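Local coordinates for similar to N-acetyltransferase (Staphylococcus aureus subsp. aureus, PDB 4MBU), which probably transfers an acetyl group from acetyl-coenzyme A to an amine substrate, as a Gcn5-related N-acetyltransferase (GNAT), at residues 15-20 with 36-41; 98-103 with 130-135. All coordinates share one frame; numbering follows the deposited sequence.

Contact 1 of 2, residues 15-20 with 36-41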
ATOM      1  N   ALA A  15      14.407  29.152 -12.032  1.00 18.20           N
ATOM      2  CA  ALA A  15      13.494  28.872 -10.919  1.00 15.88           C
ATOM      3  C   ALA A  15      13.294  27.369 -10.836  1.00 13.83           C
ATOM      4  O   ALA A  15      13.463  26.754  -9.771  1.00 18.24           O
ATOM      5  CB  ALA A  15      12.167  29.577 -11.135  1.00 17.23           C
ATOM      6  N   ILE A  16      13.010  26.766 -11.991  1.00 16.85           N
ATOM      7  CA  ILE A  16      12.768  25.328 -12.045  1.00 19.99           C
ATOM      8  C   ILE A  16      13.987  24.621 -11.471  1.00 20.09           C
ATOM      9  O   ILE A  16      13.859  23.771 -10.575  1.00 18.16           O
ATOM     10  CB  ILE A  16      12.422  24.851 -13.484  1.00 18.13           C
ATOM     11  CG1 ILE A  16      10.964  25.213 -13.809  1.00 15.37           C
ATOM     12  CG2 ILE A  16      12.642  23.346 -13.642  1.00 15.45           C
ATOM     13  CD1 ILE A  16      10.583  25.089 -15.283  1.00 10.57           C
ATOM     14  N   LEU A  17      15.173  25.041 -11.912  1.00 22.97           N
ATOM     15  CA  LEU A  17      16.399  24.380 -11.469  1.00 22.89           C
ATOM     16  C   LEU A  17      16.461  24.383  -9.946  1.00 23.99           C
ATOM     17  O   LEU A  17      16.666  23.330  -9.325  1.00 25.98           O
ATOM     18  CB  LEU A  17      17.639  25.048 -12.072  1.00 23.46           C
ATOM     19  CG  LEU A  17      18.994  24.408 -11.737  1.00 22.94           C
ATOM     20  CD1 LEU A  17      19.074  23.005 -12.263  1.00 18.66           C
ATOM     21  CD2 LEU A  17      20.140  25.233 -12.292  1.00 24.44           C
ATOM     22  N   ALA A  18      16.199  25.543  -9.347  1.00 25.23           N
ATOM     23  CA  ALA A  18      16.357  25.672  -7.903  1.00 26.33           C
ATOM     24  C   ALA A  18      15.465  24.647  -7.235  1.00 22.22           C
ATOM     25  O   ALA A  18      15.926  23.852  -6.397  1.00 25.64           O
ATOM     26  CB  ALA A  18      16.009  27.078  -7.440  1.00 24.58           C
ATOM     27  N   ILE A  19      14.204  24.620  -7.670  1.00 17.78           N
ATOM     28  CA  ILE A  19      13.221  23.742  -7.054  1.00 17.57           C
ATOM     29  C   ILE A  19      13.756  22.308  -7.125  1.00 19.08           C
ATOM     30  O   ILE A  19      13.862  21.621  -6.100  1.00 18.38           O
ATOM     31  CB  ILE A  19      11.838  23.862  -7.751  1.00 14.85           C
ATOM     32  CG1 ILE A  19      11.282  25.282  -7.606  1.00 12.67           C
ATOM     33  CG2 ILE A  19      10.852  22.867  -7.174  1.00 14.06           C
ATOM     34  CD1 ILE A  19       9.932  25.479  -8.325  1.00 13.16           C
ATOM     35  N   TYR A  20      14.186  21.910  -8.325  1.00 20.33           N
ATOM     36  CA  TYR A  20      14.635  20.543  -8.562  1.00 18.38           C
ATOM     37  C   TYR A  20      15.810  20.257  -7.653  1.00 16.32           C
ATOM     38  O   TYR A  20      15.826  19.241  -6.958  1.00 17.92           O
ATOM     39  CB  TYR A  20      15.039  20.362 -10.024  1.00 12.53           C
ATOM     40  CG  TYR A  20      15.282  18.929 -10.469  1.00 13.88           C
ATOM     41  CD1 TYR A  20      14.229  18.030 -10.609  1.00 13.99           C
ATOM     42  CD2 TYR A  20      16.561  18.494 -10.806  1.00 14.63           C
ATOM     43  CE1 TYR A  20      14.454  16.726 -11.056  1.00 15.23           C
ATOM     44  CE2 TYR A  20      16.796  17.210 -11.252  1.00 16.13           C
ATOM     45  CZ  TYR A  20      15.739  16.328 -11.371  1.00 18.64           C
ATOM     46  OH  TYR A  20      15.985  15.054 -11.818  1.00 20.19           O
ATOM     47  N   GLN A  36      21.762  19.337 -10.197  1.00 27.06           N
ATOM     48  CA  GLN A  36      21.774  19.441 -11.648  1.00 27.89           C
ATOM     49  C   GLN A  36      22.335  20.809 -12.030  1.00 29.48           C
ATOM     50  O   GLN A  36      22.210  21.772 -11.270  1.00 29.04           O
ATOM     51  CB  GLN A  36      20.342  19.297 -12.177  1.00 33.42           C
ATOM     52  CG  GLN A  36      20.212  19.219 -13.694  1.00 33.92           C
ATOM     53  CD  GLN A  36      18.772  19.062 -14.148  1.00 34.08           C
ATOM     54  OE1 GLN A  36      17.887  19.804 -13.715  1.00 34.96           O
ATOM     55  NE2 GLN A  36      18.529  18.094 -15.027  1.00 31.67           N
ATOM     56  N   THR A  37      22.961  20.897 -13.199  1.00 28.12           N
ATOM     57  CA  THR A  37      23.491  22.173 -13.684  1.00 33.37           C
ATOM     58  C   THR A  37      22.474  22.867 -14.589  1.00 35.07           C
ATOM     59  O   THR A  37      21.518  22.244 -15.060  1.00 34.80           O
ATOM     60  CB  THR A  37      24.814  21.994 -14.452  1.00 31.93           C
ATOM     61  OG1 THR A  37      24.574  21.242 -15.648  1.00 33.87           O
ATOM     62  CG2 THR A  37      25.850  21.276 -13.591  1.00 30.40           C
ATOM     63  N   ILE A  38      22.683  24.153 -14.845  1.00 31.30           N
ATOM     64  CA  ILE A  38      21.746  24.901 -15.678  1.00 32.84           C
ATOM     65  C   ILE A  38      21.766  24.440 -17.147  1.00 32.84           C
ATOM     66  O   ILE A  38      20.734  24.463 -17.825  1.00 30.63           O
ATOM     67  CB  ILE A  38      21.966  26.426 -15.538  1.00 38.19           C
ATOM     68  CG1 ILE A  38      20.982  27.212 -16.417  1.00 35.67           C
ATOM     69  CG2 ILE A  38      23.425  26.784 -15.830  1.00 39.72           C
ATOM     70  CD1 ILE A  38      19.533  27.087 -15.965  1.00 30.46           C
ATOM     71  N   ASP A  39      22.926  23.990 -17.625  1.00 33.49           N
ATOM     72  CA  ASP A  39      23.034  23.465 -18.987  1.00 37.42           C
ATOM     73  C   ASP A  39      22.280  22.144 -19.148  1.00 32.61           C
ATOM     74  O   ASP A  39      21.656  21.892 -20.182  1.00 29.59           O
ATOM     75  CB  ASP A  39      24.503  23.265 -19.384  1.00 45.64           C
ATOM     76  CG  ASP A  39      25.289  24.566 -19.416  1.00 52.64           C
ATOM     77  OD1 ASP A  39      24.666  25.649 -19.439  1.00 54.42           O
ATOM     78  OD2 ASP A  39      26.539  24.493 -19.427  1.00 54.49           O
ATOM     79  N   GLU A  40      22.359  21.298 -18.126  1.00 27.91           N
ATOM     80  CA  GLU A  40      21.621  20.042 -18.122  1.00 29.22           C
ATOM     81  C   GLU A  40      20.121  20.325 -18.164  1.00 22.20           C
ATOM     82  O   GLU A  40      19.373  19.687 -18.911  1.00 19.52           O
ATOM     83  CB  GLU A  40      21.999  19.204 -16.891  1.00 33.52           C
ATOM     84  CG  GLU A  40      23.347  18.494 -17.025  1.00 34.65           C
ATOM     85  CD  GLU A  40      23.935  18.064 -15.691  1.00 36.75           C
ATOM     86  OE1 GLU A  40      23.526  18.612 -14.648  1.00 31.69           O
ATOM     87  OE2 GLU A  40      24.818  17.178 -15.688  1.00 44.32           O
ATOM     88  N   ARG A  41      19.693  21.309 -17.382  1.00 18.33           N
ATOM     89  CA  ARG A  41      18.288  21.689 -17.340  1.00 23.14           C
ATOM     90  C   ARG A  41      17.822  22.278 -18.685  1.00 30.65           C
ATOM     91  O   ARG A  41      16.714  21.981 -19.157  1.00 35.12           O
ATOM     92  CB  ARG A  41      18.035  22.641 -16.164  1.00 21.64           C
ATOM     93  CG  ARG A  41      16.599  23.112 -16.000  1.00 27.19           C
ATOM     94  CD  ARG A  41      15.588  21.969 -15.962  1.00 27.34           C
ATOM     95  NE  ARG A  41      15.817  20.995 -14.895  1.00 23.91           N
ATOM     96  CZ  ARG A  41      14.921  20.087 -14.510  1.00 25.06           C
ATOM     97  NH1 ARG A  41      13.732  20.037 -15.095  1.00 20.94           N
ATOM     98  NH2 ARG A  41      15.209  19.225 -13.542  1.00 25.32           N
TER

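Contact 2 of 2, residues 98-103 with 130-135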
ATOM      1  N   ILE A  98      -0.939  23.479  -4.837  1.00 13.30           N
ATOM      2  CA  ILE A  98      -0.213  23.646  -6.099  1.00 12.69           C
ATOM      3  C   ILE A  98       0.026  22.300  -6.803  1.00 12.38           C
ATOM      4  O   ILE A  98      -0.149  22.182  -8.024  1.00 11.06           O
ATOM      5  CB  ILE A  98       1.116  24.382  -5.864  1.00 12.24           C
ATOM      6  CG1 ILE A  98       0.839  25.828  -5.447  1.00 10.90           C
ATOM      7  CG2 ILE A  98       1.978  24.382  -7.124  1.00 13.48           C
ATOM      8  CD1 ILE A  98       2.052  26.507  -4.864  1.00  7.67           C
ATOM      9  N   ALA A  99       0.418  21.289  -6.031  1.00  8.10           N
ATOM     10  CA  ALA A  99       0.595  19.941  -6.574  1.00 12.77           C
ATOM     11  C   ALA A  99      -0.698  19.448  -7.204  1.00 13.94           C
ATOM     12  O   ALA A  99      -0.692  18.937  -8.319  1.00 15.96           O
ATOM     13  CB  ALA A  99       1.063  18.978  -5.482  1.00 11.85           C
ATOM     14  N   SER A 100      -1.808  19.619  -6.494  1.00 15.13           N
ATOM     15  CA  SER A 100      -3.121  19.218  -6.993  1.00 13.17           C
ATOM     16  C   SER A 100      -3.496  19.883  -8.326  1.00 13.69           C
ATOM     17  O   SER A 100      -3.976  19.219  -9.258  1.00 15.25           O
ATOM     18  CB  SER A 100      -4.179  19.514  -5.924  1.00 14.66           C
ATOM     19  OG  SER A 100      -5.476  19.214  -6.388  1.00 15.72           O
ATOM     20  N   GLN A 101      -3.272  21.191  -8.429  1.00 18.43           N
ATOM     21  CA  GLN A 101      -3.573  21.914  -9.667  1.00 22.79           C
ATOM     22  C   GLN A 101      -2.685  21.463 -10.831  1.00 19.41           C
ATOM     23  O   GLN A 101      -3.145  21.341 -11.989  1.00 18.42           O
ATOM     24  CB  GLN A 101      -3.456  23.430  -9.450  1.00 22.43           C
ATOM     25  CG  GLN A 101      -4.548  24.016  -8.542  1.00 23.01           C
ATOM     26  CD  GLN A 101      -4.481  25.538  -8.446  1.00 28.08           C
ATOM     27  OE1 GLN A 101      -4.432  26.242  -9.458  1.00 30.65           O
ATOM     28  NE2 GLN A 101      -4.458  26.044  -7.226  1.00 30.82           N
ATOM     29  N   LEU A 102      -1.414  21.213 -10.521  1.00 14.29           N
ATOM     30  CA  LEU A 102      -0.496  20.703 -11.533  1.00 13.77           C
ATOM     31  C   LEU A 102      -0.927  19.316 -12.019  1.00 13.84           C
ATOM     32  O   LEU A 102      -0.989  19.073 -13.217  1.00 15.22           O
ATOM     33  CB  LEU A 102       0.947  20.703 -11.017  1.00 11.62           C
ATOM     34  CG  LEU A 102       1.556  22.108 -10.986  1.00 11.11           C
ATOM     35  CD1 LEU A 102       2.821  22.135 -10.186  1.00  9.39           C
ATOM     36  CD2 LEU A 102       1.837  22.576 -12.397  1.00  9.38           C
ATOM     37  N   LEU A 103      -1.254  18.418 -11.092  1.00 14.25           N
ATOM     38  CA  LEU A 103      -1.674  17.069 -11.462  1.00 13.55           C
ATOM     39  C   LEU A 103      -2.929  17.121 -12.315  1.00  9.86           C
ATOM     40  O   LEU A 103      -3.046  16.413 -13.315  1.00 11.16           O
ATOM     41  CB  LEU A 103      -1.926  16.213 -10.214  1.00 11.45           C
ATOM     42  CG  LEU A 103      -2.440  14.808 -10.509  1.00 11.16           C
ATOM     43  CD1 LEU A 103      -1.552  14.094 -11.531  1.00  5.99           C
ATOM     44  CD2 LEU A 103      -2.514  13.999  -9.215  1.00 14.57           C
ATOM     45  N   ILE A 130       1.293  10.452  -2.111  1.00 12.44           N
ATOM     46  CA  ILE A 130       0.415   9.289  -2.190  1.00 14.34           C
ATOM     47  C   ILE A 130      -1.037   9.684  -1.957  1.00  8.66           C
ATOM     48  O   ILE A 130      -1.930   9.285  -2.712  1.00  6.75           O
ATOM     49  CB  ILE A 130       0.835   8.209  -1.178  1.00  8.74           C
ATOM     50  CG1 ILE A 130       2.176   7.586  -1.604  1.00  9.37           C
ATOM     51  CG2 ILE A 130      -0.264   7.154  -1.033  1.00  6.91           C
ATOM     52  CD1 ILE A 130       2.830   6.709  -0.520  1.00 13.86           C
ATOM     53  N   LYS A 131      -1.278  10.468  -0.911  1.00  9.59           N
ATOM     54  CA  LYS A 131      -2.627  10.956  -0.628  1.00 16.63           C
ATOM     55  C   LYS A 131      -3.200  11.769  -1.798  1.00 13.47           C
ATOM     56  O   LYS A 131      -4.385  11.638  -2.154  1.00 12.22           O
ATOM     57  CB  LYS A 131      -2.620  11.799   0.651  1.00 18.27           C
ATOM     58  CG  LYS A 131      -3.924  12.528   0.905  1.00 30.70           C
ATOM     59  CD  LYS A 131      -3.798  13.534   2.049  1.00 40.43           C
ATOM     60  CE  LYS A 131      -5.118  13.653   2.801  1.00 42.98           C
ATOM     61  NZ  LYS A 131      -5.556  12.323   3.311  1.00 43.05           N
ATOM     62  N   LEU A 132      -2.358  12.606  -2.399  1.00  9.59           N
ATOM     63  CA  LEU A 132      -2.793  13.432  -3.538  1.00  6.22           C
ATOM     64  C   LEU A 132      -3.175  12.556  -4.719  1.00  6.82           C
ATOM     65  O   LEU A 132      -4.137  12.821  -5.444  1.00 11.78           O
ATOM     66  CB  LEU A 132      -1.671  14.385  -3.952  1.00  7.88           C
ATOM     67  CG  LEU A 132      -1.967  15.186  -5.217  1.00 15.67           C
ATOM     68  CD1 LEU A 132      -3.075  16.185  -4.956  1.00 20.56           C
ATOM     69  CD2 LEU A 132      -0.717  15.875  -5.728  1.00 14.55           C
ATOM     70  N   HIS A 133      -2.415  11.495  -4.924  1.00  7.16           N
ATOM     71  CA  HIS A 133      -2.697  10.647  -6.068  1.00 11.94           C
ATOM     72  C   HIS A 133      -3.943   9.806  -5.861  1.00 10.65           C
ATOM     73  O   HIS A 133      -4.753   9.639  -6.783  1.00  7.63           O
ATOM     74  CB  HIS A 133      -1.468   9.817  -6.433  1.00 12.28           C
ATOM     75  CG  HIS A 133      -0.467  10.590  -7.225  1.00  9.63           C
ATOM     76  ND1 HIS A 133       0.391  11.507  -6.650  1.00  7.92           N
ATOM     77  CD2 HIS A 133      -0.230  10.639  -8.557  1.00 11.46           C
ATOM     78  CE1 HIS A 133       1.138  12.054  -7.593  1.00 13.89           C
ATOM     79  NE2 HIS A 133       0.777  11.547  -8.758  1.00 14.38           N
ATOM     80  N   GLN A 134      -4.105   9.292  -4.644  1.00 11.03           N
ATOM     81  CA  GLN A 134      -5.329   8.587  -4.293  1.00 11.30           C
ATOM     82  C   GLN A 134      -6.535   9.491  -4.514  1.00 13.09           C
ATOM     83  O   GLN A 134      -7.570   9.033  -4.998  1.00 14.38           O
ATOM     84  CB  GLN A 134      -5.282   8.122  -2.833  1.00  8.35           C
ATOM     85  CG  GLN A 134      -4.277   7.002  -2.561  1.00  9.91           C
ATOM     86  CD  GLN A 134      -4.316   6.553  -1.112  1.00 19.19           C
ATOM     87  OE1 GLN A 134      -4.260   7.380  -0.202  1.00 21.59           O
ATOM     88  NE2 GLN A 134      -4.421   5.241  -0.890  1.00 17.45           N
ATOM     89  N   LYS A 135      -6.402  10.772  -4.157  1.00 12.57           N
ATOM     90  CA  LYS A 135      -7.494  11.730  -4.370  1.00 15.94           C
ATOM     91  C   LYS A 135      -7.930  11.784  -5.834  1.00 18.14           C
ATOM     92  O   LYS A 135      -9.116  11.908  -6.122  1.00 19.15           O
ATOM     93  CB  LYS A 135      -7.109  13.137  -3.884  1.00 19.12           C
ATOM     94  CG  LYS A 135      -8.273  14.137  -3.906  1.00 27.82           C
ATOM     95  CD  LYS A 135      -7.862  15.547  -3.441  1.00 35.52           C
ATOM     96  CE  LYS A 135      -7.221  16.354  -4.569  1.00 39.23           C
ATOM     97  NZ  LYS A 135      -7.082  17.821  -4.274  1.00 40.41           N
TER

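Contact 1 of 2, residues 15-20 with 36-41
The two N-terminal helices of the GNAT fold, 13-26 and 38-50, meet here through a cation-pi contact of Arg41 with Tyr20. The guanidinium carbon CZ of Arg41 stands 4.4 Å from the centroid of the Tyr20 ring, 17° off the ring normal. The group does not lie flat: its plane is turned 67° from the ring, so that NH2 leads and sits 3.0 Å above the ring plane, over its centre. Bends at chi2 and chi3, both near +55°, bring the group back to the Gln36 side chain, where OE1 accepts from NE and NH2 of Arg41, each at 2.7 Å. Both bonds are bent, since the two N-H groups converge on one oxygen, and together they should limit rotation of the guanidinium. CG2 of Ile16 covers one guanidinium face, and Trp44 adds a second cation-pi partner. Tyr20 also meets Tyr88 edge-to-face and packs on Trp76 of the second subunit. Thr37 is the N-cap of helix 38-50 and forms a capping box with Glu40: Thr37 N donates to Glu40 OE1, while the return bond from Glu40 N to Thr37 OG1 is weak. Leu17 reaches across beside this helix start, its two methyls parted: CD1 lies 3.5 Å from Gln36 O, and CD2 rests 3.9 Å from Ile38 CB.

Contact 2 of 2, residues 98-103 with 130-135
Ser100 OG accepts a hydrogen bond from Lys135 NZ at 3.0 Å, a polar link between helix 98-112 and the last residue of helix 127-135. In the GNAT fold the first of these helices follows the Arg-Gly-Lys-Gly loop, a signature that in relatives binds the pyrophosphate of acetyl-CoA, and the contact packs its first turns against helix 127-135. The lysine chain leaves its helix extended and turns at chi3 (83°), which carries the ammonium group across to the serine hydroxyl. Beside this bond Leu132 points its forked tip between the helices. Its CD1 lies 3.6 Å from Ser100 CB, and its CD2 3.6 Å from Ala99 CB, so the fork spans two successive residues of the facing helix. One turn further along, Leu103 CD2 touches both Leu132 CG and the imidazole of His133. Toward the ring it is a CH-pi contact: the methyl is 4.2 Å from the centroid and 14° off the normal, over one face but offset toward the rim. Both ring nitrogens of His133 have partners outside the two segments, ND1 bonding to Ser129 O one turn earlier and NE2 to NE2 of His85; these bonds and the edge-to-face neighbour Phe138 would restrict its rotation. The axes of the two six-residue helix segments come within 10.6 Å and cross at -42°. On the sheet, Ala99 and Leu103 rest on strand 82-89 and His133 packs on strand 117-123, while Phe136, just after helix 127-135, touches Ser100 and Leu103.

Contact 1 closes before contact 2 opens along the chain, and all four segments belong to one GNAT fold. The contact centres lie 23 Å apart on opposite sides of the chain's centre, with nearest atoms about 8 Å from each other and no direct touch. The central mixed sheet joins them: contact 1 leans on strand 63-72 through Ile16 and Arg41, contact 2 on 82-89 and 117-123, and strand 82-89 serves both, since its Tyr88 meets Tyr20 while its His85 meets His133. Strands 82-89 and 117-123 run parallel, and GNAT enzymes commonly bind acetyl-CoA between this pair. Contact 1 reaches a second subunit through Tyr20, contact 2 a third through Gln134.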